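Local structure of D-alanyl transferase DltD (Enterococcus faecium TX0133A04, 6PFX) at residues F272-Q276 / K317-L322; Y83-R87 / L277-L282; P138-Y142 / D379-S383; K96-I102 / N287-I293. The protein probably takes part in transferring D-alanine to lipoteichoic acid during cell-wall biogenesis, as a DltD-family member of the SGNH-hydrolase clan. All coordinates share one frame; numbering follows the deposited sequence.

Interaction 1: residues F272-Q276 / K317-L322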
loop_
_atom_site.group_PDB
_atom_site.type_symbol
_atom_site.label_atom_id
_atom_site.label_comp_id
_atom_site.label_asym_id
_atom_site.label_seq_id
_atom_site.Cartn_x
_atom_site.Cartn_y
_atom_site.Cartn_z
ATOM N N PHE A 272 -12.530 -3.577 -0.143
ATOM C CA PHE A 272 -13.036 -2.283 -0.586
ATOM C C PHE A 272 -13.394 -1.417 0.608
ATOM O O PHE A 272 -13.208 -0.199 0.583
ATOM C CB PHE A 272 -14.252 -2.456 -1.499
ATOM C CG PHE A 272 -13.902 -2.960 -2.868
ATOM C CD1 PHE A 272 -13.385 -2.109 -3.826
ATOM C CD2 PHE A 272 -14.061 -4.292 -3.179
ATOM C CE1 PHE A 272 -13.037 -2.571 -5.068
ATOM C CE2 PHE A 272 -13.717 -4.757 -4.424
ATOM C CZ PHE A 272 -13.206 -3.892 -5.366
ATOM N N SER A 273 -13.921 -2.034 1.664
ATOM C CA SER A 273 -14.280 -1.302 2.873
ATOM C C SER A 273 -13.069 -1.056 3.772
ATOM O O SER A 273 -12.979 0.010 4.394
ATOM C CB SER A 273 -15.431 -2.024 3.568
ATOM O OG SER A 273 -16.576 -2.045 2.717
ATOM N N ASP A 274 -12.114 -1.997 3.842
ATOM C CA ASP A 274 -10.845 -1.702 4.501
ATOM C C ASP A 274 -10.151 -0.526 3.815
ATOM O O ASP A 274 -9.586 0.352 4.478
ATOM C CB ASP A 274 -9.913 -2.922 4.509
ATOM C CG ASP A 274 -10.438 -4.091 5.342
ATOM O OD1 ASP A 274 -11.463 -3.971 6.039
ATOM O OD2 ASP A 274 -9.800 -5.163 5.299
ATOM N N PHE A 275 -10.194 -0.489 2.475
ATOM C CA PHE A 275 -9.621 0.618 1.715
ATOM C C PHE A 275 -10.326 1.926 2.044
ATOM O O PHE A 275 -9.684 2.982 2.116
ATOM C CB PHE A 275 -9.718 0.297 0.204
ATOM C CG PHE A 275 -9.036 1.314 -0.673
ATOM C CD1 PHE A 275 -7.677 1.447 -0.634
ATOM C CD2 PHE A 275 -9.748 2.112 -1.552
ATOM C CE1 PHE A 275 -7.037 2.375 -1.401
ATOM C CE2 PHE A 275 -9.094 3.053 -2.338
ATOM C CZ PHE A 275 -7.741 3.186 -2.253
ATOM N N GLN A 276 -11.633 1.868 2.309
ATOM C CA GLN A 276 -12.354 3.067 2.712
ATOM C C GLN A 276 -11.792 3.671 3.996
ATOM O O GLN A 276 -11.841 4.893 4.175
ATOM C CB GLN A 276 -13.849 2.783 2.863
ATOM C CG GLN A 276 -14.652 4.038 3.155
ATOM C CD GLN A 276 -14.603 5.121 2.071
ATOM O OE1 GLN A 276 -14.284 4.879 0.901
ATOM N NE2 GLN A 276 -14.941 6.327 2.476
ATOM N N LYS A 317 -14.257 -0.071 -10.544
ATOM C CA LYS A 317 -14.876 -0.008 -9.228
ATOM C C LYS A 317 -14.037 0.826 -8.263
ATOM O O LYS A 317 -14.569 1.681 -7.538
ATOM C CB LYS A 317 -15.094 -1.422 -8.686
ATOM C CG LYS A 317 -15.821 -1.447 -7.357
ATOM C CD LYS A 317 -16.311 -2.851 -7.003
ATOM C CE LYS A 317 -16.893 -2.894 -5.597
ATOM N NZ LYS A 317 -17.531 -4.234 -5.325
ATOM N N ILE A 318 -12.717 0.604 -8.241
ATOM C CA ILE A 318 -11.881 1.362 -7.307
ATOM C C ILE A 318 -11.806 2.829 -7.707
ATOM O O ILE A 318 -11.784 3.710 -6.837
ATOM C CB ILE A 318 -10.506 0.694 -7.107
ATOM C CG1 ILE A 318 -9.954 1.011 -5.713
ATOM C CG2 ILE A 318 -9.540 1.085 -8.181
ATOM C CD1 ILE A 318 -10.764 0.395 -4.597
ATOM N N LYS A 319 -11.817 3.117 -9.013
ATOM C CA LYS A 319 -11.812 4.501 -9.481
ATOM C C LYS A 319 -13.124 5.206 -9.169
ATOM O O LYS A 319 -13.112 6.395 -8.836
ATOM C CB LYS A 319 -11.425 4.570 -10.957
ATOM C CG LYS A 319 -9.958 4.197 -11.172
ATOM C CD LYS A 319 -9.417 4.609 -12.536
ATOM C CE LYS A 319 -10.326 4.221 -13.669
ATOM N NZ LYS A 319 -9.625 4.447 -14.970
ATOM N N PHE A 320 -14.252 4.492 -9.216
ATOM C CA PHE A 320 -15.503 5.085 -8.755
ATOM C C PHE A 320 -15.406 5.461 -7.281
ATOM O O PHE A 320 -15.793 6.567 -6.879
ATOM C CB PHE A 320 -16.656 4.113 -8.993
ATOM C CG PHE A 320 -17.977 4.624 -8.520
ATOM C CD1 PHE A 320 -18.409 4.395 -7.225
ATOM C CD2 PHE A 320 -18.789 5.347 -9.372
ATOM C CE1 PHE A 320 -19.640 4.876 -6.791
ATOM C CE2 PHE A 320 -20.008 5.825 -8.947
ATOM C CZ PHE A 320 -20.429 5.602 -7.653
ATOM N N GLN A 321 -14.850 4.568 -6.458
ATOM C CA GLN A 321 -14.746 4.859 -5.029
ATOM C C GLN A 321 -13.850 6.070 -4.791
ATOM O O GLN A 321 -14.141 6.922 -3.940
ATOM C CB GLN A 321 -14.201 3.635 -4.282
ATOM C CG GLN A 321 -14.173 3.761 -2.732
ATOM C CD GLN A 321 -13.890 2.420 -2.060
ATOM O OE1 GLN A 321 -13.870 1.379 -2.730
ATOM N NE2 GLN A 321 -13.649 2.435 -0.753
ATOM N N LEU A 322 -12.757 6.161 -5.549
ATOM C CA LEU A 322 -11.815 7.266 -5.414
ATOM C C LEU A 322 -12.423 8.561 -5.937
ATOM O O LEU A 322 -12.538 9.546 -5.199
ATOM C CB LEU A 322 -10.521 6.895 -6.155
ATOM C CG LEU A 322 -9.665 5.829 -5.465
ATOM C CD1 LEU A 322 -8.555 5.312 -6.347
ATOM C CD2 LEU A 322 -9.050 6.376 -4.180
#
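The side-chain amide nitrogen of Q321 spends both of its hydrogens on the neighbouring helix, giving one to F272 O (NE2 to O 3.0 Å, N-H...O 173°) and one to Q276 OE1 (NE2 to OE1 3.0 Å). The contact pairs two near-parallel helices that pack on the same side of the parallel sheet in an SGNH-type α/β fold, their short axes 11.6 Å apart. F272 O also receives the helical bond from Q276 N, and the two donors approach from opposite faces of its carbonyl plane. The Q276 and Q321 amides lie nearly coplanar, 23° apart; Q325 takes the Q276 NE2 end and W386 donates to Q321 OE1. Glutamine suits both places because it can give and accept at once. Beside this polar strip, I318 CD1 fits between F272 and F275, 3.6 Å from F275 CD2, while L322 CD2 meets the edge of the F275 ring. K317 runs extended, with CG anti to its backbone N (chi1 -176°), which carries its chain across one face of F272. Its NZ makes a cation-pi contact there and bonds to the carbonyls of R267, W386 and Q389, while K317 CE stands 3.7 Å above the centre of the F272 ring.

Interaction 2: residues Y83-R87 / L277-L282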
loop_
_atom_site.group_PDB
_atom_site.type_symbol
_atom_site.label_atom_id
_atom_site.label_comp_id
_atom_site.label_asym_id
_atom_site.label_seq_id
_atom_site.Cartn_x
_atom_site.Cartn_y
_atom_site.Cartn_z
ATOM N N TYR A 83 -3.911 1.462 7.091
ATOM C CA TYR A 83 -4.712 2.386 7.884
ATOM C C TYR A 83 -4.152 2.539 9.294
ATOM O O TYR A 83 -4.101 3.650 9.828
ATOM C CB TYR A 83 -6.165 1.920 7.990
ATOM C CG TYR A 83 -7.003 2.807 8.897
ATOM C CD1 TYR A 83 -7.502 4.007 8.431
ATOM C CD2 TYR A 83 -7.288 2.451 10.213
ATOM C CE1 TYR A 83 -8.273 4.839 9.244
ATOM C CE2 TYR A 83 -8.051 3.279 11.034
ATOM C CZ TYR A 83 -8.548 4.469 10.538
ATOM O OH TYR A 83 -9.310 5.310 11.334
ATOM N N MET A 84 -3.769 1.425 9.932
ATOM C CA MET A 84 -3.256 1.502 11.296
ATOM C C MET A 84 -1.952 2.285 11.340
ATOM O O MET A 84 -1.685 3.009 12.305
ATOM C CB MET A 84 -3.019 0.107 11.871
ATOM C CG MET A 84 -4.238 -0.764 11.946
ATOM S SD MET A 84 -5.572 0.028 12.831
ATOM C CE MET A 84 -4.718 0.575 14.308
ATOM N N MET A 85 -1.118 2.137 10.311
ATOM C CA MET A 85 0.084 2.954 10.229
ATOM C C MET A 85 -0.276 4.430 10.128
ATOM O O MET A 85 0.274 5.268 10.852
ATOM C CB MET A 85 0.924 2.536 9.025
ATOM C CG MET A 85 1.403 1.111 9.081
ATOM S SD MET A 85 2.422 0.692 7.652
ATOM C CE MET A 85 2.095 -1.071 7.562
ATOM N N MET A 86 -1.207 4.766 9.231
ATOM C CA MET A 86 -1.560 6.163 9.014
ATOM C C MET A 86 -2.155 6.781 10.269
ATOM O O MET A 86 -1.782 7.892 10.667
ATOM C CB MET A 86 -2.591 6.262 7.894
ATOM C CG MET A 86 -2.072 5.911 6.535
ATOM S SD MET A 86 -3.427 6.041 5.349
ATOM C CE MET A 86 -2.576 5.434 3.907
ATOM N N ARG A 87 -3.119 6.079 10.881
ATOM C CA ARG A 87 -3.818 6.591 12.055
ATOM C C ARG A 87 -2.860 6.785 13.223
ATOM O O ARG A 87 -2.971 7.763 13.971
ATOM C CB ARG A 87 -4.946 5.622 12.436
ATOM C CG ARG A 87 -5.802 6.054 13.628
ATOM C CD ARG A 87 -6.781 7.137 13.207
ATOM N NE ARG A 87 -7.576 7.665 14.314
ATOM C CZ ARG A 87 -8.892 7.514 14.471
ATOM N NH1 ARG A 87 -9.627 6.832 13.590
ATOM N NH2 ARG A 87 -9.480 8.068 15.529
ATOM N N LEU A 277 -11.278 2.838 4.906
ATOM C CA LEU A 277 -10.624 3.370 6.095
ATOM C C LEU A 277 -9.438 4.241 5.711
ATOM O O LEU A 277 -9.262 5.340 6.247
ATOM C CB LEU A 277 -10.143 2.226 6.984
ATOM C CG LEU A 277 -11.195 1.401 7.707
ATOM C CD1 LEU A 277 -10.568 0.209 8.399
ATOM C CD2 LEU A 277 -11.849 2.273 8.757
ATOM N N VAL A 278 -8.598 3.751 4.795
ATOM C CA VAL A 278 -7.476 4.538 4.291
ATOM C C VAL A 278 -7.952 5.873 3.740
ATOM O O VAL A 278 -7.375 6.917 4.049
ATOM C CB VAL A 278 -6.722 3.729 3.220
ATOM C CG1 VAL A 278 -5.746 4.585 2.478
ATOM C CG2 VAL A 278 -6.051 2.493 3.849
ATOM N N LEU A 279 -8.982 5.862 2.888
ATOM C CA LEU A 279 -9.502 7.100 2.308
ATOM C C LEU A 279 -10.035 8.049 3.377
ATOM O O LEU A 279 -9.835 9.269 3.297
ATOM C CB LEU A 279 -10.594 6.758 1.298
ATOM C CG LEU A 279 -10.161 5.883 0.119
ATOM C CD1 LEU A 279 -11.283 5.825 -0.926
ATOM C CD2 LEU A 279 -8.868 6.412 -0.495
ATOM N N ASP A 280 -10.728 7.507 4.376
ATOM C CA ASP A 280 -11.227 8.318 5.482
ATOM C C ASP A 280 -10.087 9.076 6.144
ATOM O O ASP A 280 -10.181 10.288 6.369
ATOM C CB ASP A 280 -11.939 7.373 6.453
ATOM C CG ASP A 280 -12.739 8.089 7.528
ATOM O OD1 ASP A 280 -12.151 8.422 8.579
ATOM O OD2 ASP A 280 -13.964 8.277 7.334
ATOM N N GLN A 281 -8.993 8.384 6.447
ATOM C CA GLN A 281 -7.889 9.028 7.143
ATOM C C GLN A 281 -7.126 9.984 6.233
ATOM O O GLN A 281 -6.715 11.059 6.674
ATOM C CB GLN A 281 -6.974 7.974 7.761
ATOM C CG GLN A 281 -5.921 8.521 8.710
ATOM C CD GLN A 281 -6.503 9.081 10.001
ATOM O OE1 GLN A 281 -7.658 8.845 10.328
ATOM N NE2 GLN A 281 -5.696 9.836 10.734
ATOM N N LEU A 282 -6.924 9.619 4.963
ATOM C CA LEU A 282 -6.257 10.521 4.032
ATOM C C LEU A 282 -7.041 11.811 3.902
ATOM O O LEU A 282 -6.468 12.905 3.910
ATOM C CB LEU A 282 -6.103 9.846 2.672
ATOM C CG LEU A 282 -5.074 8.726 2.682
ATOM C CD1 LEU A 282 -5.272 7.899 1.409
ATOM C CD2 LEU A 282 -3.678 9.224 2.700
HETATM O O HOH W 1 -10.133 7.633 10.042
HETATM O O HOH W 2 -2.655 10.153 10.183
#
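Y83 and L277 meet at about a right angle: the CB of L277 sits over one face of the tyrosine ring, 3.9 Å from its centroid, in a CH-pi contact displaced toward the rim. The CB of R87, one helical turn on, lies over the opposite face, so the ring is held flat between the two. Their helices, 79-89 and 271-284, run nearly parallel, axes 9.5 Å apart, and pack side by side against the parallel sheet of an SGNH-type α/β fold. With its CG anti to the backbone N (chi1 176°), the Y83 ring swings across to the other helix, and CB of Q281 comes to 3.7 Å from Y83 CE1. The amide of Q281 stands almost perpendicular to that ring (88°) yet nearly parallel to the R87 guanidinium (9°), with OE1 3.5 Å from R87 CD. M86 takes the apolar side, reaching V278 at a right angle, CE to CG1 3.6 Å, and touching L282.

No direct hydrogen bond joins the two helices. R87 NH1, also salt-bridged to D140, donates to Y83 OH (2.7 Å), and the hydroxyl donates to a water. That water gives its hydrogens to D280 OD1 (2.6 Å) and Q281 OE1, while a second water links Q281 NE2 to M86 O. The chemistry implies a greasy seam along M86, V278 and L282 beside a water-linked polar chain, its donors directed toward D280 and Q281.

Interaction 3: residues P138-Y142 / D379-S383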
loop_
_atom_site.group_PDB
_atom_site.type_symbol
_atom_site.label_atom_id
_atom_site.label_comp_id
_atom_site.label_asym_id
_atom_site.label_seq_id
_atom_site.Cartn_x
_atom_site.Cartn_y
_atom_site.Cartn_z
ATOM N N PRO A 138 -18.366 6.429 11.749
ATOM C CA PRO A 138 -18.600 5.150 11.062
ATOM C C PRO A 138 -17.315 4.398 10.767
ATOM O O PRO A 138 -17.303 3.161 10.833
ATOM C CB PRO A 138 -19.372 5.566 9.802
ATOM C CG PRO A 138 -20.073 6.859 10.222
ATOM C CD PRO A 138 -19.044 7.557 11.080
ATOM N N ALA A 139 -16.219 5.110 10.476
ATOM C CA ALA A 139 -14.933 4.444 10.280
ATOM C C ALA A 139 -14.534 3.656 11.523
ATOM O O ALA A 139 -14.091 2.503 11.423
ATOM C CB ALA A 139 -13.850 5.461 9.929
ATOM N N ASP A 140 -14.692 4.262 12.706
ATOM C CA ASP A 140 -14.313 3.586 13.938
ATOM C C ASP A 140 -15.173 2.351 14.166
ATOM O O ASP A 140 -14.679 1.319 14.640
ATOM C CB ASP A 140 -14.472 4.538 15.132
ATOM C CG ASP A 140 -13.572 5.760 15.046
ATOM O OD1 ASP A 140 -12.377 5.617 14.712
ATOM O OD2 ASP A 140 -14.056 6.880 15.348
ATOM N N ARG A 141 -16.473 2.450 13.857
ATOM C CA ARG A 141 -17.370 1.320 14.048
ATOM C C ARG A 141 -17.003 0.189 13.105
ATOM O O ARG A 141 -17.010 -0.983 13.500
ATOM C CB ARG A 141 -18.821 1.746 13.839
ATOM C CG ARG A 141 -19.305 2.809 14.818
ATOM C CD ARG A 141 -20.792 3.083 14.625
ATOM N NE ARG A 141 -21.603 2.001 15.169
ATOM C CZ ARG A 141 -22.926 1.938 15.087
ATOM N NH1 ARG A 141 -23.601 2.896 14.468
ATOM N NH2 ARG A 141 -23.571 0.910 15.622
ATOM N N TYR A 142 -16.655 0.528 11.860
ATOM C CA TYR A 142 -16.268 -0.492 10.896
ATOM C C TYR A 142 -14.985 -1.185 11.335
ATOM O O TYR A 142 -14.889 -2.417 11.315
ATOM C CB TYR A 142 -16.107 0.118 9.498
ATOM C CG TYR A 142 -15.603 -0.892 8.512
ATOM C CD1 TYR A 142 -16.457 -1.834 7.953
ATOM C CD2 TYR A 142 -14.262 -0.937 8.169
ATOM C CE1 TYR A 142 -15.991 -2.785 7.074
ATOM C CE2 TYR A 142 -13.779 -1.894 7.284
ATOM C CZ TYR A 142 -14.657 -2.809 6.739
ATOM O OH TYR A 142 -14.227 -3.773 5.858
ATOM N N ASP A 379 -19.792 7.211 3.766
ATOM C CA ASP A 379 -19.688 6.028 4.606
ATOM C C ASP A 379 -20.379 4.809 4.002
ATOM O O ASP A 379 -20.151 3.698 4.489
ATOM C CB ASP A 379 -20.224 6.373 5.997
ATOM C CG ASP A 379 -19.377 7.423 6.714
ATOM O OD1 ASP A 379 -18.134 7.326 6.686
ATOM O OD2 ASP A 379 -19.959 8.346 7.327
ATOM N N ALA A 380 -21.184 4.970 2.946
ATOM C CA ALA A 380 -21.722 3.806 2.252
ATOM C C ALA A 380 -20.619 2.858 1.797
ATOM O O ALA A 380 -20.874 1.672 1.563
ATOM C CB ALA A 380 -22.522 4.229 1.014
ATOM N N PHE A 381 -19.401 3.364 1.594
ATOM C CA PHE A 381 -18.339 2.485 1.102
ATOM C C PHE A 381 -17.861 1.488 2.159
ATOM O O PHE A 381 -17.074 0.596 1.827
ATOM C CB PHE A 381 -17.188 3.329 0.537
ATOM C CG PHE A 381 -17.509 4.006 -0.769
ATOM C CD1 PHE A 381 -17.691 3.256 -1.930
ATOM C CD2 PHE A 381 -17.578 5.393 -0.855
ATOM C CE1 PHE A 381 -17.965 3.883 -3.120
ATOM C CE2 PHE A 381 -17.876 6.015 -2.050
ATOM C CZ PHE A 381 -18.039 5.259 -3.187
ATOM N N PHE A 382 -18.332 1.601 3.413
ATOM C CA PHE A 382 -18.101 0.581 4.438
ATOM C C PHE A 382 -19.086 -0.587 4.346
ATOM O O PHE A 382 -18.876 -1.610 5.014
ATOM C CB PHE A 382 -18.162 1.209 5.857
ATOM C CG PHE A 382 -17.026 2.144 6.157
ATOM C CD1 PHE A 382 -15.702 1.716 6.069
ATOM C CD2 PHE A 382 -17.277 3.447 6.536
ATOM C CE1 PHE A 382 -14.644 2.593 6.332
ATOM C CE2 PHE A 382 -16.234 4.323 6.799
ATOM C CZ PHE A 382 -14.910 3.887 6.697
ATOM N N SER A 383 -20.131 -0.464 3.525
ATOM C CA SER A 383 -21.236 -1.409 3.536
ATOM C C SER A 383 -20.930 -2.674 2.752
ATOM O O SER A 383 -20.133 -2.669 1.805
ATOM C CB SER A 383 -22.498 -0.785 2.924
ATOM O OG SER A 383 -22.367 -0.625 1.520
HETATM O O HOH W 3 -16.113 7.859 9.020
#
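F382 packs closely against Y142 and A139. The two aromatic planes are 26° apart and slid along each other until they barely overlap, with F382 CD1 3.6 Å from Y142 CG over one face of the tyrosine. Y142 CB stands over a face of the phenylalanine, 4.2 Å from its centroid. Y142 CG is anti to the backbone N (chi1 176°), which brings the ring up beside F382 and lets its hydroxyl bond to D274 of helix 271-284. A139, with little more than a methyl to place, approaches the phenylalanine ring obliquely, its CA 3.6 Å and its CB 3.7 Å from F382 CZ.

The outer side is looser and wetter. P138, exposed in the first turn of its helix, where proline's missing N-H costs nothing, meets the D379 carboxylate at right angles, CG to OD2 3.3 Å, without a hydrogen bond. A water bridges A139 N (3.1 Å) and D379 OD1.

Behind F382, S383 OG and S383 N both donate to A380 O, and S383 OG also accepts from W386 N. This is a serine N-cap, starting helix 384-388 directly after the 3-10 segment that packs onto helix 138-147.

Interaction 4: residues K96-I102 / N287-I293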
loop_
_atom_site.group_PDB
_atom_site.type_symbol
_atom_site.label_atom_id
_atom_site.label_comp_id
_atom_site.label_asym_id
_atom_site.label_seq_id
_atom_site.Cartn_x
_atom_site.Cartn_y
_atom_site.Cartn_z
ATOM N N LYS A 96 0.536 16.084 4.237
ATOM C CA LYS A 96 1.594 15.527 3.411
ATOM C C LYS A 96 1.072 15.006 2.073
ATOM O O LYS A 96 -0.077 14.570 1.933
ATOM C CB LYS A 96 2.308 14.398 4.155
ATOM C CG LYS A 96 3.103 14.879 5.371
ATOM C CD LYS A 96 3.946 13.777 5.989
ATOM C CE LYS A 96 5.192 13.486 5.165
ATOM N NZ LYS A 96 6.350 14.419 5.332
ATOM N N LYS A 97 1.945 15.053 1.079
ATOM C CA LYS A 97 1.741 14.255 -0.119
ATOM C C LYS A 97 2.023 12.784 0.164
ATOM O O LYS A 97 2.889 12.434 0.974
ATOM C CB LYS A 97 2.632 14.771 -1.246
ATOM C CG LYS A 97 2.181 16.134 -1.779
ATOM C CD LYS A 97 3.052 16.548 -2.940
ATOM C CE LYS A 97 2.626 17.861 -3.532
ATOM N NZ LYS A 97 2.818 18.940 -2.533
ATOM N N VAL A 98 1.265 11.923 -0.529
ATOM C CA VAL A 98 1.268 10.476 -0.335
ATOM C C VAL A 98 1.255 9.786 -1.692
ATOM O O VAL A 98 0.557 10.218 -2.614
ATOM C CB VAL A 98 0.023 10.034 0.464
ATOM C CG1 VAL A 98 0.004 8.525 0.656
ATOM C CG2 VAL A 98 -0.044 10.774 1.806
ATOM N N VAL A 99 2.011 8.699 -1.811
ATOM C CA VAL A 99 1.923 7.791 -2.948
ATOM C C VAL A 99 1.420 6.469 -2.403
ATOM O O VAL A 99 1.945 5.966 -1.404
ATOM C CB VAL A 99 3.286 7.611 -3.633
ATOM C CG1 VAL A 99 3.218 6.652 -4.830
ATOM C CG2 VAL A 99 3.798 8.923 -4.125
ATOM N N PHE A 100 0.398 5.917 -3.041
ATOM C CA PHE A 100 -0.239 4.693 -2.567
ATOM C C PHE A 100 -0.401 3.749 -3.750
ATOM O O PHE A 100 -1.109 4.072 -4.704
ATOM C CB PHE A 100 -1.606 5.014 -1.943
ATOM C CG PHE A 100 -2.229 3.874 -1.163
ATOM C CD1 PHE A 100 -2.724 2.774 -1.817
ATOM C CD2 PHE A 100 -2.326 3.914 0.232
ATOM C CE1 PHE A 100 -3.307 1.732 -1.103
ATOM C CE2 PHE A 100 -2.900 2.867 0.946
ATOM C CZ PHE A 100 -3.388 1.785 0.278
ATOM N N ILE A 101 0.194 2.561 -3.661
ATOM C CA ILE A 101 0.081 1.546 -4.708
ATOM C C ILE A 101 -1.033 0.580 -4.312
ATOM O O ILE A 101 -0.924 -0.100 -3.286
ATOM C CB ILE A 101 1.404 0.786 -4.892
ATOM C CG1 ILE A 101 2.625 1.708 -4.924
ATOM C CG2 ILE A 101 1.336 -0.057 -6.162
ATOM C CD1 ILE A 101 2.643 2.667 -6.016
ATOM N N ILE A 102 -2.091 0.519 -5.127
ATOM C CA ILE A 102 -3.251 -0.340 -4.886
ATOM C C ILE A 102 -3.023 -1.662 -5.619
ATOM O O ILE A 102 -3.042 -1.691 -6.852
ATOM C CB ILE A 102 -4.527 0.310 -5.439
ATOM C CG1 ILE A 102 -4.762 1.702 -4.861
ATOM C CG2 ILE A 102 -5.758 -0.576 -5.161
ATOM C CD1 ILE A 102 -5.924 2.442 -5.510
ATOM N N ASN A 287 -4.473 15.002 3.070
ATOM C CA ASN A 287 -3.380 14.518 2.250
ATOM C C ASN A 287 -3.747 14.665 0.779
ATOM O O ASN A 287 -4.876 14.382 0.378
ATOM C CB ASN A 287 -3.128 13.033 2.505
ATOM C CG ASN A 287 -2.567 12.759 3.871
ATOM O OD1 ASN A 287 -3.119 11.973 4.632
ATOM N ND2 ASN A 287 -1.474 13.422 4.202
ATOM N N GLU A 288 -2.786 15.079 -0.032
ATOM C CA GLU A 288 -2.897 14.934 -1.475
ATOM C C GLU A 288 -2.234 13.611 -1.829
ATOM O O GLU A 288 -1.150 13.305 -1.322
ATOM C CB GLU A 288 -2.203 16.082 -2.194
ATOM C CG GLU A 288 -2.920 17.435 -2.018
ATOM C CD GLU A 288 -4.205 17.564 -2.843
ATOM O OE1 GLU A 288 -4.478 16.717 -3.720
ATOM O OE2 GLU A 288 -4.961 18.532 -2.612
ATOM N N VAL A 289 -2.894 12.809 -2.653
ATOM C CA VAL A 289 -2.464 11.436 -2.875
ATOM C C VAL A 289 -2.386 11.158 -4.367
ATOM O O VAL A 289 -3.257 11.584 -5.134
ATOM C CB VAL A 289 -3.429 10.412 -2.223
ATOM C CG1 VAL A 289 -2.813 9.008 -2.194
ATOM C CG2 VAL A 289 -3.861 10.831 -0.838
ATOM N N LEU A 290 -1.341 10.432 -4.770
ATOM C CA LEU A 290 -1.265 9.775 -6.071
ATOM C C LEU A 290 -1.460 8.277 -5.854
ATOM O O LEU A 290 -0.654 7.632 -5.167
ATOM C CB LEU A 290 0.076 10.038 -6.764
ATOM C CG LEU A 290 0.370 9.220 -8.034
ATOM C CD1 LEU A 290 -0.607 9.539 -9.175
ATOM C CD2 LEU A 290 1.826 9.414 -8.512
ATOM N N PHE A 291 -2.537 7.732 -6.415
ATOM C CA PHE A 291 -2.792 6.299 -6.397
ATOM C C PHE A 291 -2.279 5.689 -7.694
ATOM O O PHE A 291 -2.420 6.286 -8.763
ATOM C CB PHE A 291 -4.289 5.998 -6.249
ATOM C CG PHE A 291 -4.866 6.445 -4.929
ATOM C CD1 PHE A 291 -4.788 5.626 -3.818
ATOM C CD2 PHE A 291 -5.481 7.683 -4.802
ATOM C CE1 PHE A 291 -5.308 6.027 -2.590
ATOM C CE2 PHE A 291 -6.001 8.101 -3.569
ATOM C CZ PHE A 291 -5.919 7.264 -2.469
ATOM N N ILE A 292 -1.657 4.515 -7.585
ATOM C CA ILE A 292 -1.117 3.766 -8.723
ATOM C C ILE A 292 -1.772 2.391 -8.730
ATOM O O ILE A 292 -1.771 1.697 -7.705
ATOM C CB ILE A 292 0.424 3.658 -8.640
ATOM C CG1 ILE A 292 1.023 5.069 -8.578
ATOM C CG2 ILE A 292 0.986 2.822 -9.809
ATOM C CD1 ILE A 292 2.502 5.144 -8.236
ATOM N N ILE A 293 -2.311 1.996 -9.889
ATOM C CA ILE A 293 -2.958 0.700 -10.071
ATOM C C ILE A 293 -2.152 -0.069 -11.106
ATOM O O ILE A 293 -2.172 0.293 -12.294
ATOM C CB ILE A 293 -4.391 0.841 -10.589
ATOM C CG1 ILE A 293 -5.195 1.793 -9.709
ATOM C CG2 ILE A 293 -5.042 -0.532 -10.567
ATOM C CD1 ILE A 293 -6.617 2.074 -10.188
#
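V98 and F100 pair in register with V289 and F291 on the central strand and its neighbour in a five-stranded parallel sheet, the core of an SGNH-type α/β fold. From V98 onward the ladder is regular: V98 N to E288 O, L290 N to V98 O (2.9 Å), F100 N to L290 O, I292 N to F100 O (3.0 Å) and I102 N to I292 O.

On one face V98, V289, F100 and F291 form an apolar surface, with F100 CB 3.7 Å from F291 CD1 and the two rings oblique at 52°. F291 also carries V289 CG1 over one face. The other face holds V99, L290, I101 and I292, where V99 CG1 meets I292 CD1. Beta-branched and aromatic residues suit such extended, buried strands.

Farther out, V278, L279 and L322 pack on F100 and F291, and strands 39-43 and 330-332 flank the pair. At the charged N-terminal end K97 pairs with E367, and E288 OE1 takes S373 OG and a salt bridge to R329. There the E288 N to K96 O rung is weak (3.4 Å), and the N287 side chain supplements it, ND2 reaching K96 O at 2.9 Å while bonding to M93 O as well.

Helix 271-284 joins the set: its first half serves interaction 1 and its next turns interaction 2. Both rest on the sheet of interaction 4, where L322 CD2 lies 3.6 Å from F291 CE2 and V278 CG1 lies 3.7 Å from F100 CE2. Interaction 3 closes the outer side, with S273 OG 2.8 Å from F381 O, a probable hydrogen bond, and L277 CD2 3.5 Å from A139 O; it stays about 12 Å, nearest atoms, from interaction 4. S46, H348 and D345 are arranged like a Ser-His-Asp triad, consistent with the SGNH clan; if they are the active site, I101, touching E47 next to S46, places the strand pair close to it.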